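Long-range contacts in cytosolic phospholipase A2 delta (PDB 5IZ5), which hydrolyses glycerophospholipids at the sn-2 position in a calcium-dependent manner, with a preference for linoleic acid there: residues B[155-160]-B[285-289]; B[494-498]-B[624-628]; B[506-512]-B[607-613]; B[615-620]-B[634-640]. The protein carries 3 engineered substitutions. All coordinates share one frame; numbering follows the deposited sequence.

Interaction 1 (B[155-160]-B[285-289]); sequences ITNKVI and HLGFN
Asn-157 lies over the backbone that runs from Leu-286 to Phe-288, with its CB 3.8 Å from Gly-287 N and its ND2 3.5 Å from Phe-288 CE2. The two side chains cross at about a right angle, and the amide and ring planes are 36° apart, so this is no parallel stack. The amide is fixed at both ends. OD1 takes two backbone N-H groups of its own turn: Ile-160 N reaches it at 2.9 Å in the carbonyl plane, while Val-159 N comes in at 3.0 Å, tilted from that plane. ND2 points the other way and donates to Tyr-497 O. Placing CG between the backbone N and the carbonyl carbon (chi1 58°) folds the amide back over the turn and makes both OD1 bonds possible. Next to it the Phe-288 ring packs tightly on Val-159, whose CG1 stands 3.2 Å from Phe-288 CE2; a nearly eclipsed first torsion in the valine (chi1 -12°) fits with strain at this spot. Leu-286 fills the other half of the contact. Its CD2 sits 3.8 Å from Ile-160 CG2, the two chains crossing at about a right angle, and its CD1 reaches Ile-155 CG2 at 4.3 Å. The grip of OD1 on the backbone two and three residues on is that of an Asx turn within an Asx motif, used here to reverse the chain between the antiparallel strands 152-156 and 160-172 and to seat that hairpin beside the short edge strand 285-286 of the mixed sheet.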
loop_
_atom_site.group_PDB
_atom_site.type_symbol
_atom_site.label_atom_id
_atom_site.label_comp_id
_atom_site.label_asym_id
_atom_site.label_seq_id
_atom_site.Cartn_x
_atom_site.Cartn_y
_atom_site.Cartn_z
ATOM N N ILE B 155 16.634 -13.677 8.080
ATOM C CA ILE B 155 15.221 -13.952 8.367
ATOM C C ILE B 155 14.437 -13.781 7.069
ATOM O O ILE B 155 14.570 -12.745 6.416
ATOM C CB ILE B 155 14.640 -13.004 9.436
ATOM C CG1 ILE B 155 15.458 -13.108 10.731
ATOM C CG2 ILE B 155 13.175 -13.340 9.716
ATOM C CD1 ILE B 155 15.161 -12.023 11.749
ATOM N N THR B 156 13.634 -14.784 6.700
ATOM C CA THR B 156 12.847 -14.742 5.461
ATOM C C THR B 156 11.444 -15.331 5.565
ATOM O O THR B 156 11.156 -16.110 6.461
ATOM C CB THR B 156 13.473 -15.599 4.355
ATOM O OG1 THR B 156 14.738 -16.117 4.773
ATOM C CG2 THR B 156 13.603 -14.826 3.115
ATOM N N ASN B 157 10.599 -14.980 4.595
ATOM C CA ASN B 157 9.382 -15.731 4.286
ATOM C C ASN B 157 9.497 -16.367 2.890
ATOM O O ASN B 157 8.491 -16.726 2.279
ATOM C CB ASN B 157 8.147 -14.837 4.354
ATOM C CG ASN B 157 8.225 -13.655 3.406
ATOM O OD1 ASN B 157 9.101 -13.588 2.540
ATOM N ND2 ASN B 157 7.294 -12.723 3.554
ATOM N N LYS B 158 10.734 -16.463 2.394
ATOM C CA LYS B 158 11.086 -17.026 1.080
ATOM C C LYS B 158 10.817 -16.106 -0.119
ATOM O O LYS B 158 11.061 -16.501 -1.258
ATOM C CB LYS B 158 10.438 -18.401 0.863
ATOM C CG LYS B 158 10.796 -19.427 1.927
ATOM C CD LYS B 158 12.297 -19.636 2.032
ATOM C CE LYS B 158 12.611 -20.705 3.072
ATOM N NZ LYS B 158 13.699 -21.639 2.670
ATOM N N VAL B 159 10.337 -14.887 0.128
ATOM C CA VAL B 159 10.272 -13.870 -0.938
ATOM C C VAL B 159 11.010 -12.595 -0.509
ATOM O O VAL B 159 11.800 -12.065 -1.276
ATOM C CB VAL B 159 8.843 -13.617 -1.496
ATOM C CG1 VAL B 159 7.861 -14.680 -1.035
ATOM C CG2 VAL B 159 8.345 -12.216 -1.198
ATOM N N ILE B 160 10.789 -12.146 0.723
ATOM C CA ILE B 160 11.527 -11.032 1.300
ATOM C C ILE B 160 12.555 -11.579 2.276
ATOM O O ILE B 160 12.242 -12.490 3.032
ATOM C CB ILE B 160 10.576 -10.111 2.097
ATOM C CG1 ILE B 160 9.708 -9.253 1.159
ATOM C CG2 ILE B 160 11.322 -9.248 3.108
ATOM C CD1 ILE B 160 10.463 -8.322 0.234
ATOM N N HIS B 285 6.309 -7.958 10.220
ATOM C CA HIS B 285 5.912 -9.368 10.233
ATOM C C HIS B 285 6.097 -9.959 8.834
ATOM O O HIS B 285 5.527 -9.470 7.867
ATOM C CB HIS B 285 4.423 -9.518 10.635
ATOM C CG HIS B 285 4.025 -8.754 11.869
ATOM N ND1 HIS B 285 2.738 -8.291 12.072
ATOM C CD2 HIS B 285 4.735 -8.374 12.960
ATOM C CE1 HIS B 285 2.675 -7.664 13.235
ATOM N NE2 HIS B 285 3.873 -7.696 13.792
ATOM N N LEU B 286 6.890 -11.014 8.730
ATOM C CA LEU B 286 7.139 -11.671 7.459
ATOM C C LEU B 286 6.507 -13.052 7.446
ATOM O O LEU B 286 6.952 -13.939 8.161
ATOM C CB LEU B 286 8.639 -11.827 7.257
ATOM C CG LEU B 286 9.477 -10.560 7.155
ATOM C CD1 LEU B 286 10.912 -10.967 6.863
ATOM C CD2 LEU B 286 8.970 -9.588 6.104
ATOM N N GLY B 287 5.496 -13.246 6.610
ATOM C CA GLY B 287 4.868 -14.556 6.468
ATOM C C GLY B 287 3.635 -14.461 5.599
ATOM O O GLY B 287 3.036 -13.395 5.501
ATOM N N PHE B 288 3.256 -15.577 4.980
ATOM C CA PHE B 288 2.108 -15.611 4.065
ATOM C C PHE B 288 0.880 -16.288 4.639
ATOM O O PHE B 288 0.019 -16.763 3.908
ATOM C CB PHE B 288 2.502 -16.286 2.760
ATOM C CG PHE B 288 3.378 -15.440 1.915
ATOM C CD1 PHE B 288 2.823 -14.503 1.060
ATOM C CD2 PHE B 288 4.757 -15.552 1.999
ATOM C CE1 PHE B 288 3.625 -13.706 0.282
ATOM C CE2 PHE B 288 5.571 -14.757 1.225
ATOM C CZ PHE B 288 5.003 -13.830 0.360
ATOM N N ASN B 289 0.784 -16.334 5.950
ATOM C CA ASN B 289 -0.416 -16.838 6.557
ATOM C C ASN B 289 -0.919 -15.767 7.474
ATOM O O ASN B 289 -0.299 -14.713 7.617
ATOM C CB ASN B 289 -0.151 -18.182 7.230
ATOM C CG ASN B 289 -0.138 -19.328 6.222
ATOM O OD1 ASN B 289 -1.183 -19.736 5.693
ATOM N ND2 ASN B 289 1.047 -19.834 5.933
#

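Interaction 2 (B[494-498]-B[624-628]); sequences FLKYG and DFSTW
The hairpin loop between strands 492-494 and 499-501 rests on helix 623-628, with Leu-495 and Lys-496 facing Trp-628 and Phe-625. Leu-495 CB sits over one face of the indole in a CH-pi contact, 4.2 Å from the centroid of the five-membered ring, and Leu-495 CD1 follows it to 4.1 Å from Trp-628 CZ2. Beside this, Lys-496 CB meets Trp-628 CB at 3.7 Å. A phenylalanine in place of Trp-628 would probably leave Leu-495 CD1 without the six-membered part of the indole and open a gap beside it. In this antiparallel hairpin the turn residues 495-497 have helical backbone angles, and Gly-498 closes it with a positive phi. The lysine chain leaves with CG anti to its own N (chi1 -174°) and runs alongside the Phe-625 side chain, pointing the same way, with Lys-496 CD 3.5 Å from Phe-625 CE1. Lys-496 CD also lies over one face of the Tyr-497 ring, whose CE1 approaches the edge of Phe-625 at CE1, 4.2 Å away. The aliphatic chain thus carries a buried ammonium past two rings to Glu-483 and Asp-634, which both form salt bridges with NZ; Glu-483 also accepts a hydrogen bond from Tyr-497 OH.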
loop_
_atom_site.group_PDB
_atom_site.type_symbol
_atom_site.label_atom_id
_atom_site.label_comp_id
_atom_site.label_asym_id
_atom_site.label_seq_id
_atom_site.Cartn_x
_atom_site.Cartn_y
_atom_site.Cartn_z
ATOM N N PHE B 494 1.520 -5.812 2.389
ATOM C CA PHE B 494 1.500 -6.198 0.999
ATOM C C PHE B 494 1.177 -7.666 0.883
ATOM O O PHE B 494 1.919 -8.499 1.402
ATOM C CB PHE B 494 2.885 -5.975 0.366
ATOM C CG PHE B 494 3.226 -4.545 0.123
ATOM C CD1 PHE B 494 3.150 -4.023 -1.160
ATOM C CD2 PHE B 494 3.675 -3.724 1.158
ATOM C CE1 PHE B 494 3.484 -2.708 -1.401
ATOM C CE2 PHE B 494 4.007 -2.405 0.920
ATOM C CZ PHE B 494 3.908 -1.898 -0.365
ATOM N N LEU B 495 0.103 -7.980 0.163
ATOM C CA LEU B 495 -0.241 -9.368 -0.133
ATOM C C LEU B 495 0.873 -10.061 -0.953
ATOM O O LEU B 495 1.252 -11.189 -0.676
ATOM C CB LEU B 495 -1.593 -9.434 -0.863
ATOM C CG LEU B 495 -2.823 -8.911 -0.100
ATOM C CD1 LEU B 495 -4.061 -8.887 -0.996
ATOM C CD2 LEU B 495 -3.093 -9.723 1.157
ATOM N N LYS B 496 1.432 -9.359 -1.931
ATOM C CA LYS B 496 2.488 -9.919 -2.787
ATOM C C LYS B 496 3.778 -10.313 -2.028
ATOM O O LYS B 496 4.399 -11.338 -2.333
ATOM C CB LYS B 496 2.834 -8.912 -3.893
ATOM C CG LYS B 496 3.820 -9.381 -4.968
ATOM C CD LYS B 496 4.667 -8.218 -5.504
ATOM C CE LYS B 496 3.958 -7.392 -6.546
ATOM N NZ LYS B 496 4.942 -6.574 -7.300
ATOM N N TYR B 497 4.180 -9.512 -1.045
ATOM C CA TYR B 497 5.473 -9.715 -0.365
ATOM C C TYR B 497 5.354 -10.431 0.990
ATOM O O TYR B 497 6.374 -10.775 1.616
ATOM C CB TYR B 497 6.187 -8.377 -0.157
ATOM C CG TYR B 497 6.479 -7.588 -1.414
ATOM C CD1 TYR B 497 7.446 -8.004 -2.315
ATOM C CD2 TYR B 497 5.813 -6.407 -1.677
ATOM C CE1 TYR B 497 7.715 -7.273 -3.466
ATOM C CE2 TYR B 497 6.076 -5.664 -2.811
ATOM C CZ TYR B 497 7.030 -6.101 -3.704
ATOM O OH TYR B 497 7.296 -5.368 -4.834
ATOM N N GLY B 498 4.121 -10.645 1.448
ATOM C CA GLY B 498 3.889 -11.296 2.729
ATOM C C GLY B 498 4.536 -10.551 3.885
ATOM O O GLY B 498 5.194 -11.150 4.730
ATOM N N ASP B 624 2.642 -17.542 -3.627
ATOM C CA ASP B 624 1.923 -16.306 -3.338
ATOM C C ASP B 624 2.469 -15.076 -4.049
ATOM O O ASP B 624 1.692 -14.214 -4.441
ATOM C CB ASP B 624 1.867 -16.064 -1.841
ATOM C CG ASP B 624 1.229 -17.216 -1.100
ATOM O OD1 ASP B 624 0.182 -17.710 -1.563
ATOM O OD2 ASP B 624 1.779 -17.635 -0.063
ATOM N N PHE B 625 3.781 -14.988 -4.240
ATOM C CA PHE B 625 4.351 -13.868 -4.985
ATOM C C PHE B 625 3.914 -14.002 -6.445
ATOM O O PHE B 625 3.493 -13.031 -7.079
ATOM C CB PHE B 625 5.879 -13.869 -4.912
ATOM C CG PHE B 625 6.512 -12.800 -5.747
ATOM C CD1 PHE B 625 6.668 -11.523 -5.242
ATOM C CD2 PHE B 625 6.920 -13.059 -7.053
ATOM C CE1 PHE B 625 7.232 -10.522 -6.010
ATOM C CE2 PHE B 625 7.485 -12.064 -7.823
ATOM C CZ PHE B 625 7.636 -10.790 -7.304
ATOM N N SER B 626 4.028 -15.223 -6.959
ATOM C CA SER B 626 3.621 -15.531 -8.344
ATOM C C SER B 626 2.154 -15.198 -8.595
ATOM O O SER B 626 1.806 -14.701 -9.659
ATOM C CB SER B 626 3.902 -16.998 -8.691
ATOM O OG SER B 626 5.268 -17.202 -9.004
ATOM N N THR B 627 1.307 -15.421 -7.596
ATOM C CA THR B 627 -0.117 -15.095 -7.706
ATOM C C THR B 627 -0.306 -13.618 -7.991
ATOM O O THR B 627 -1.093 -13.249 -8.854
ATOM C CB THR B 627 -0.862 -15.415 -6.408
ATOM O OG1 THR B 627 -0.756 -16.814 -6.125
ATOM C CG2 THR B 627 -2.327 -15.033 -6.500
ATOM N N TRP B 628 0.414 -12.779 -7.256
ATOM C CA TRP B 628 0.248 -11.326 -7.347
ATOM C C TRP B 628 1.221 -10.646 -8.309
ATOM O O TRP B 628 1.103 -9.451 -8.548
ATOM C CB TRP B 628 0.337 -10.710 -5.949
ATOM C CG TRP B 628 -0.731 -11.260 -5.061
ATOM C CD1 TRP B 628 -0.569 -12.126 -4.016
ATOM C CD2 TRP B 628 -2.137 -11.025 -5.175
ATOM N NE1 TRP B 628 -1.789 -12.424 -3.458
ATOM C CE2 TRP B 628 -2.768 -11.762 -4.151
ATOM C CE3 TRP B 628 -2.926 -10.255 -6.039
ATOM C CZ2 TRP B 628 -4.151 -11.754 -3.966
ATOM C CZ3 TRP B 628 -4.305 -10.245 -5.853
ATOM C CH2 TRP B 628 -4.901 -10.990 -4.823
#

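Interaction 3 (B[506-512]-B[607-613]); sequences FGSEFFM and PNFLQGL
Phe-609 holds its CG between its own backbone N and carbonyl carbon (chi1 54°), while Phe-510 sets its CG anti to the carbonyl carbon (chi1 -69°); the two side chains then run side by side, pointing the same way. As a result Phe-609 CB, rather than its ring, lies over a face of Phe-510, 3.8 Å from the ring centroid in a CH-pi contact. The Phe-609 ring continues to Phe-506, where its CE2 stands at the ring edge, 4.0 Å from Phe-506 CD1. A serine replacing Phe-510 is likely to leave Phe-609 CB without its aromatic cover and open a gap between the two segments. The segment 506-512 carries the first strand of the small hairpin 509-511/514-517, and 607-613 passes beside it through a type I turn and a type II turn that overlap. One direct backbone bond joins them, Met-512 N to Gln-611 O at 2.9 Å. Elsewhere water bridges the backbones: one molecule accepts from Gly-507 N and donates to Ser-508 O and Pro-607 O, and another links Phe-510 N with Asn-608 O. The Pro-607 ring packs against Gly-507, its CG 3.4 Å from Gly-507 O. At the far end Leu-613 CD2 presses on the Met-512 backbone, 3.5 Å from its C.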
loop_
_atom_site.group_PDB
_atom_site.type_symbol
_atom_site.label_atom_id
_atom_site.label_comp_id
_atom_site.label_asym_id
_atom_site.label_seq_id
_atom_site.Cartn_x
_atom_site.Cartn_y
_atom_site.Cartn_z
ATOM N N PHE B 506 2.084 2.013 10.745
ATOM C CA PHE B 506 2.013 2.398 9.336
ATOM C C PHE B 506 2.209 3.901 9.202
ATOM O O PHE B 506 1.471 4.689 9.796
ATOM C CB PHE B 506 0.684 2.001 8.691
ATOM C CG PHE B 506 0.504 2.585 7.328
ATOM C CD1 PHE B 506 1.163 2.039 6.239
ATOM C CD2 PHE B 506 -0.281 3.711 7.144
ATOM C CE1 PHE B 506 1.028 2.588 4.980
ATOM C CE2 PHE B 506 -0.424 4.265 5.891
ATOM C CZ PHE B 506 0.232 3.705 4.811
ATOM N N GLY B 507 3.196 4.284 8.401
ATOM C CA GLY B 507 3.601 5.676 8.289
ATOM C C GLY B 507 4.884 5.982 9.047
ATOM O O GLY B 507 5.422 7.081 8.926
ATOM N N SER B 508 5.372 5.023 9.832
ATOM C CA SER B 508 6.657 5.182 10.518
ATOM C C SER B 508 7.781 4.814 9.575
ATOM O O SER B 508 7.547 4.240 8.514
ATOM C CB SER B 508 6.720 4.334 11.796
ATOM O OG SER B 508 5.846 4.852 12.787
ATOM N N GLU B 509 9.003 5.147 9.967
ATOM C CA GLU B 509 10.174 4.906 9.133
ATOM C C GLU B 509 10.870 3.623 9.560
ATOM O O GLU B 509 11.049 3.370 10.749
ATOM C CB GLU B 509 11.133 6.097 9.212
ATOM C CG GLU B 509 10.568 7.345 8.548
ATOM C CD GLU B 509 11.363 8.605 8.835
ATOM O OE1 GLU B 509 12.442 8.521 9.459
ATOM O OE2 GLU B 509 10.884 9.690 8.439
ATOM N N PHE B 510 11.264 2.827 8.574
ATOM C CA PHE B 510 11.812 1.512 8.807
ATOM C C PHE B 510 13.080 1.318 8.014
ATOM O O PHE B 510 13.305 1.990 7.003
ATOM C CB PHE B 510 10.819 0.436 8.351
ATOM C CG PHE B 510 9.579 0.338 9.199
ATOM C CD1 PHE B 510 9.441 -0.679 10.135
ATOM C CD2 PHE B 510 8.542 1.246 9.051
ATOM C CE1 PHE B 510 8.296 -0.783 10.903
ATOM C CE2 PHE B 510 7.392 1.145 9.817
ATOM C CZ PHE B 510 7.271 0.126 10.741
ATOM N N PHE B 511 13.894 0.369 8.472
ATOM C CA PHE B 511 15.027 -0.120 7.704
ATOM C C PHE B 511 15.293 -1.593 8.017
ATOM O O PHE B 511 15.472 -1.981 9.172
ATOM C CB PHE B 511 16.282 0.694 7.991
ATOM C CG PHE B 511 17.490 0.200 7.249
ATOM C CD1 PHE B 511 18.525 -0.447 7.919
ATOM C CD2 PHE B 511 17.575 0.349 5.876
ATOM C CE1 PHE B 511 19.632 -0.918 7.230
ATOM C CE2 PHE B 511 18.679 -0.117 5.176
ATOM C CZ PHE B 511 19.705 -0.755 5.856
ATOM N N MET B 512 15.320 -2.409 6.972
ATOM C CA MET B 512 15.544 -3.851 7.093
ATOM C C MET B 512 14.612 -4.499 8.121
ATOM O O MET B 512 15.023 -5.376 8.890
ATOM C CB MET B 512 17.007 -4.141 7.436
ATOM C CG MET B 512 17.466 -5.553 7.116
ATOM S SD MET B 512 17.598 -5.842 5.362
ATOM C CE MET B 512 19.058 -4.879 4.959
ATOM N N PRO B 607 6.093 6.724 4.096
ATOM C CA PRO B 607 7.324 5.966 4.266
ATOM C C PRO B 607 7.086 4.478 4.062
ATOM O O PRO B 607 6.074 3.949 4.524
ATOM C CB PRO B 607 7.712 6.259 5.719
ATOM C CG PRO B 607 7.133 7.605 5.990
ATOM C CD PRO B 607 5.825 7.604 5.249
ATOM N N ASN B 608 8.002 3.827 3.359
ATOM C CA ASN B 608 7.861 2.421 3.040
ATOM C C ASN B 608 8.390 1.529 4.162
ATOM O O ASN B 608 9.595 1.460 4.388
ATOM C CB ASN B 608 8.613 2.120 1.748
ATOM C CG ASN B 608 8.493 0.670 1.329
ATOM O OD1 ASN B 608 7.667 -0.083 1.857
ATOM N ND2 ASN B 608 9.281 0.281 0.347
ATOM N N PHE B 609 7.488 0.827 4.844
ATOM C CA PHE B 609 7.888 -0.091 5.914
ATOM C C PHE B 609 8.741 -1.276 5.434
ATOM O O PHE B 609 9.378 -1.945 6.237
ATOM C CB PHE B 609 6.679 -0.562 6.753
ATOM C CG PHE B 609 5.549 -1.164 5.957
ATOM C CD1 PHE B 609 5.545 -2.511 5.630
ATOM C CD2 PHE B 609 4.460 -0.388 5.584
ATOM C CE1 PHE B 609 4.488 -3.064 4.915
ATOM C CE2 PHE B 609 3.410 -0.937 4.863
ATOM C CZ PHE B 609 3.427 -2.273 4.531
ATOM N N LEU B 610 8.764 -1.524 4.125
ATOM C CA LEU B 610 9.641 -2.540 3.556
ATOM C C LEU B 610 11.068 -2.054 3.267
ATOM O O LEU B 610 11.904 -2.858 2.845
ATOM C CB LEU B 610 9.038 -3.075 2.250
ATOM C CG LEU B 610 7.617 -3.638 2.307
ATOM C CD1 LEU B 610 7.248 -4.254 0.967
ATOM C CD2 LEU B 610 7.467 -4.670 3.418
ATOM N N GLN B 611 11.349 -0.767 3.486
ATOM C CA GLN B 611 12.622 -0.174 3.057
ATOM C C GLN B 611 13.854 -0.988 3.466
ATOM O O GLN B 611 14.008 -1.375 4.623
ATOM C CB GLN B 611 12.779 1.259 3.582
ATOM C CG GLN B 611 14.059 1.927 3.087
ATOM C CD GLN B 611 14.186 3.395 3.471
ATOM O OE1 GLN B 611 13.380 3.944 4.221
ATOM N NE2 GLN B 611 15.228 4.028 2.969
ATOM N N GLY B 612 14.719 -1.261 2.499
ATOM C CA GLY B 612 15.984 -1.925 2.773
ATOM C C GLY B 612 15.935 -3.439 2.746
ATOM O O GLY B 612 16.967 -4.078 2.566
ATOM N N LEU B 613 14.747 -4.026 2.886
ATOM C CA LEU B 613 14.606 -5.474 2.761
ATOM C C LEU B 613 14.965 -5.888 1.346
ATOM O O LEU B 613 14.821 -5.100 0.400
ATOM C CB LEU B 613 13.178 -5.912 3.093
ATOM C CG LEU B 613 12.751 -5.664 4.541
ATOM C CD1 LEU B 613 11.250 -5.847 4.697
ATOM C CD2 LEU B 613 13.523 -6.569 5.494
HETATM O O HOH W 1 5.341 3.102 7.149
HETATM O O HOH W 2 10.541 3.699 5.933
#

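Interaction 4 (B[615-620]-B[634-640]); sequences LHQDYC and DSMPSQL
Tyr-619 reaches across with its hydroxyl and donates to Asp-634 O at 2.7 Å, the oxygen lying in the plane of the phenol ring and the hydroxyl in the carbonyl plane. The same end of the ring meets Pro-637, three residues further on: its CB is 3.8 Å from Tyr-619 CZ, and its CD 3.4 Å from Tyr-619 OH. Leu-640 comes from the opposite direction, its CD1 3.7 Å from Tyr-619 CE2, and the same methyl group lies 4.0 Å from Leu-615 CG, where the two leucine chains cross at about a right angle. Leu-615 CD2 in turn touches the carbonyl of Pro-637, 3.5 Å from its O. Within its own segment the phenol is sandwiched, with Cys-620 SG over one face and Leu-615 CB over the opposite one. A further shell sets the backbone that carries it: a type I turn from His-616 to Tyr-619, in which Asp-618 N also donates to His-616 ND1, in the imidazole plane. On the other segment, Leu-640 N bonds to Pro-637 O, keeping both apolar partners of the tyrosine on one compact bend. The contact closes over helices 623-628 and 631-634, with Phe-625 of the first meeting Tyr-619 edge to face, while Leu-615 leans on Ile-160 of strand 160-172 and Pro-637 on Val-91 of strand 91-98.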
loop_
_atom_site.group_PDB
_atom_site.type_symbol
_atom_site.label_atom_id
_atom_site.label_comp_id
_atom_site.label_asym_id
_atom_site.label_seq_id
_atom_site.Cartn_x
_atom_site.Cartn_y
_atom_site.Cartn_z
ATOM N N LEU B 615 15.128 -9.072 -1.874
ATOM C CA LEU B 615 14.368 -10.172 -2.455
ATOM C C LEU B 615 15.138 -11.475 -2.339
ATOM O O LEU B 615 16.334 -11.518 -2.604
ATOM C CB LEU B 615 14.026 -9.898 -3.926
ATOM C CG LEU B 615 12.948 -8.855 -4.249
ATOM C CD1 LEU B 615 11.668 -9.131 -3.471
ATOM C CD2 LEU B 615 13.432 -7.434 -3.995
ATOM N N HIS B 616 14.430 -12.545 -1.993
ATOM C CA HIS B 616 15.019 -13.879 -1.886
ATOM C C HIS B 616 15.436 -14.356 -3.278
ATOM O O HIS B 616 14.837 -13.964 -4.279
ATOM C CB HIS B 616 14.006 -14.851 -1.274
ATOM C CG HIS B 616 14.609 -16.119 -0.763
ATOM N ND1 HIS B 616 14.948 -17.170 -1.584
ATOM C CD2 HIS B 616 14.928 -16.509 0.490
ATOM C CE1 HIS B 616 15.464 -18.146 -0.864
ATOM N NE2 HIS B 616 15.455 -17.773 0.401
ATOM N N GLN B 617 16.470 -15.186 -3.344
ATOM C CA GLN B 617 16.986 -15.690 -4.626
ATOM C C GLN B 617 15.910 -16.364 -5.482
ATOM O O GLN B 617 15.905 -16.230 -6.703
ATOM C CB GLN B 617 18.153 -16.653 -4.387
ATOM C CG GLN B 617 18.745 -17.305 -5.634
ATOM C CD GLN B 617 19.245 -16.321 -6.682
ATOM O OE1 GLN B 617 18.966 -16.489 -7.862
ATOM N NE2 GLN B 617 19.993 -15.305 -6.264
ATOM N N ASP B 618 14.976 -17.065 -4.858
ATOM C CA ASP B 618 13.923 -17.699 -5.640
ATOM C C ASP B 618 12.538 -17.123 -5.333
ATOM O O ASP B 618 11.528 -17.821 -5.416
ATOM C CB ASP B 618 13.983 -19.247 -5.604
ATOM C CG ASP B 618 14.458 -19.796 -4.289
ATOM O OD1 ASP B 618 15.630 -20.227 -4.170
ATOM O OD2 ASP B 618 13.628 -19.808 -3.374
ATOM N N TYR B 619 12.501 -15.821 -5.039
ATOM C CA TYR B 619 11.236 -15.100 -4.833
ATOM C C TYR B 619 10.223 -15.340 -5.971
ATOM O O TYR B 619 9.027 -15.476 -5.716
ATOM C CB TYR B 619 11.468 -13.587 -4.645
ATOM C CG TYR B 619 11.714 -12.824 -5.925
ATOM C CD1 TYR B 619 12.937 -12.895 -6.583
ATOM C CD2 TYR B 619 10.730 -12.011 -6.467
ATOM C CE1 TYR B 619 13.164 -12.188 -7.752
ATOM C CE2 TYR B 619 10.944 -11.299 -7.632
ATOM C CZ TYR B 619 12.162 -11.390 -8.271
ATOM O OH TYR B 619 12.380 -10.680 -9.429
ATOM N N CYS B 620 10.698 -15.393 -7.212
ATOM C CA CYS B 620 9.806 -15.574 -8.373
ATOM C C CYS B 620 8.981 -16.843 -8.358
ATOM O O CYS B 620 7.819 -16.826 -8.753
ATOM C CB CYS B 620 10.583 -15.561 -9.682
ATOM S SG CYS B 620 10.693 -13.939 -10.414
ATOM N N ASP B 634 7.985 -7.416 -12.288
ATOM C CA ASP B 634 8.266 -8.261 -11.130
ATOM C C ASP B 634 9.457 -9.196 -11.341
ATOM O O ASP B 634 10.129 -9.571 -10.379
ATOM C CB ASP B 634 7.012 -9.026 -10.716
ATOM C CG ASP B 634 5.905 -8.098 -10.236
ATOM O OD1 ASP B 634 6.179 -6.919 -9.929
ATOM O OD2 ASP B 634 4.750 -8.533 -10.170
ATOM N N SER B 635 9.747 -9.537 -12.596
ATOM C CA SER B 635 10.974 -10.304 -12.907
ATOM C C SER B 635 12.259 -9.454 -12.742
ATOM O O SER B 635 13.368 -9.971 -12.903
ATOM C CB SER B 635 10.912 -10.936 -14.314
ATOM O OG SER B 635 11.150 -9.982 -15.335
ATOM N N MET B 636 12.097 -8.166 -12.417
ATOM C CA MET B 636 13.210 -7.239 -12.191
ATOM C C MET B 636 13.339 -6.919 -10.703
ATOM O O MET B 636 12.759 -5.943 -10.208
ATOM C CB MET B 636 13.015 -5.940 -12.976
ATOM C CG MET B 636 12.966 -6.126 -14.487
ATOM S SD MET B 636 14.502 -6.735 -15.218
ATOM C CE MET B 636 15.561 -5.301 -15.035
ATOM N N PRO B 637 14.120 -7.730 -9.981
ATOM C CA PRO B 637 14.126 -7.602 -8.532
ATOM C C PRO B 637 14.706 -6.280 -8.013
ATOM O O PRO B 637 14.227 -5.762 -7.004
ATOM C CB PRO B 637 14.954 -8.808 -8.085
ATOM C CG PRO B 637 15.874 -9.054 -9.227
ATOM C CD PRO B 637 15.061 -8.764 -10.449
ATOM N N SER B 638 15.694 -5.718 -8.704
ATOM C CA SER B 638 16.240 -4.418 -8.305
ATOM C C SER B 638 15.237 -3.266 -8.471
ATOM O O SER B 638 15.406 -2.219 -7.850
ATOM C CB SER B 638 17.540 -4.119 -9.060
ATOM O OG SER B 638 17.371 -4.289 -10.456
ATOM N N GLN B 639 14.196 -3.461 -9.286
ATOM C CA GLN B 639 13.157 -2.444 -9.494
ATOM C C GLN B 639 11.881 -2.675 -8.673
ATOM O O GLN B 639 10.873 -2.018 -8.920
ATOM C CB GLN B 639 12.776 -2.366 -10.975
ATOM C CG GLN B 639 13.956 -2.455 -11.935
ATOM C CD GLN B 639 13.546 -2.241 -13.385
ATOM O OE1 GLN B 639 12.672 -2.943 -13.908
ATOM N NE2 GLN B 639 14.175 -1.270 -14.046
ATOM N N LEU B 640 11.915 -3.588 -7.703
ATOM C CA LEU B 640 10.732 -3.844 -6.869
ATOM C C LEU B 640 10.625 -2.881 -5.685
ATOM O O LEU B 640 11.525 -2.086 -5.448
ATOM C CB LEU B 640 10.716 -5.304 -6.405
ATOM C CG LEU B 640 10.457 -6.338 -7.510
ATOM C CD1 LEU B 640 10.250 -7.720 -6.918
ATOM C CD2 LEU B 640 9.259 -5.965 -8.370
#

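How the interactions relate
From the N terminus, interaction 1 comes first: it closes a loop of 124 residues that contains no helix, and brings the hairpin of strands 152-156 and 160-172 to the edge of the mixed sheet. Interaction 2 opens later, at 494-498, and closes at 624-628; interaction 3 is nested within that loop. Interaction 4 starts inside it too but ends beyond it, at 634-640, so interactions 2 and 4 cross. Gly-287 N probably bonds to Gly-498 O, joining interactions 1 and 2, and Val-159 O probably accepts from His-616 N, joining 1 and 4. Segments 607-613 and 615-620 nearly follow one another, linking interactions 3 and 4 through the chain.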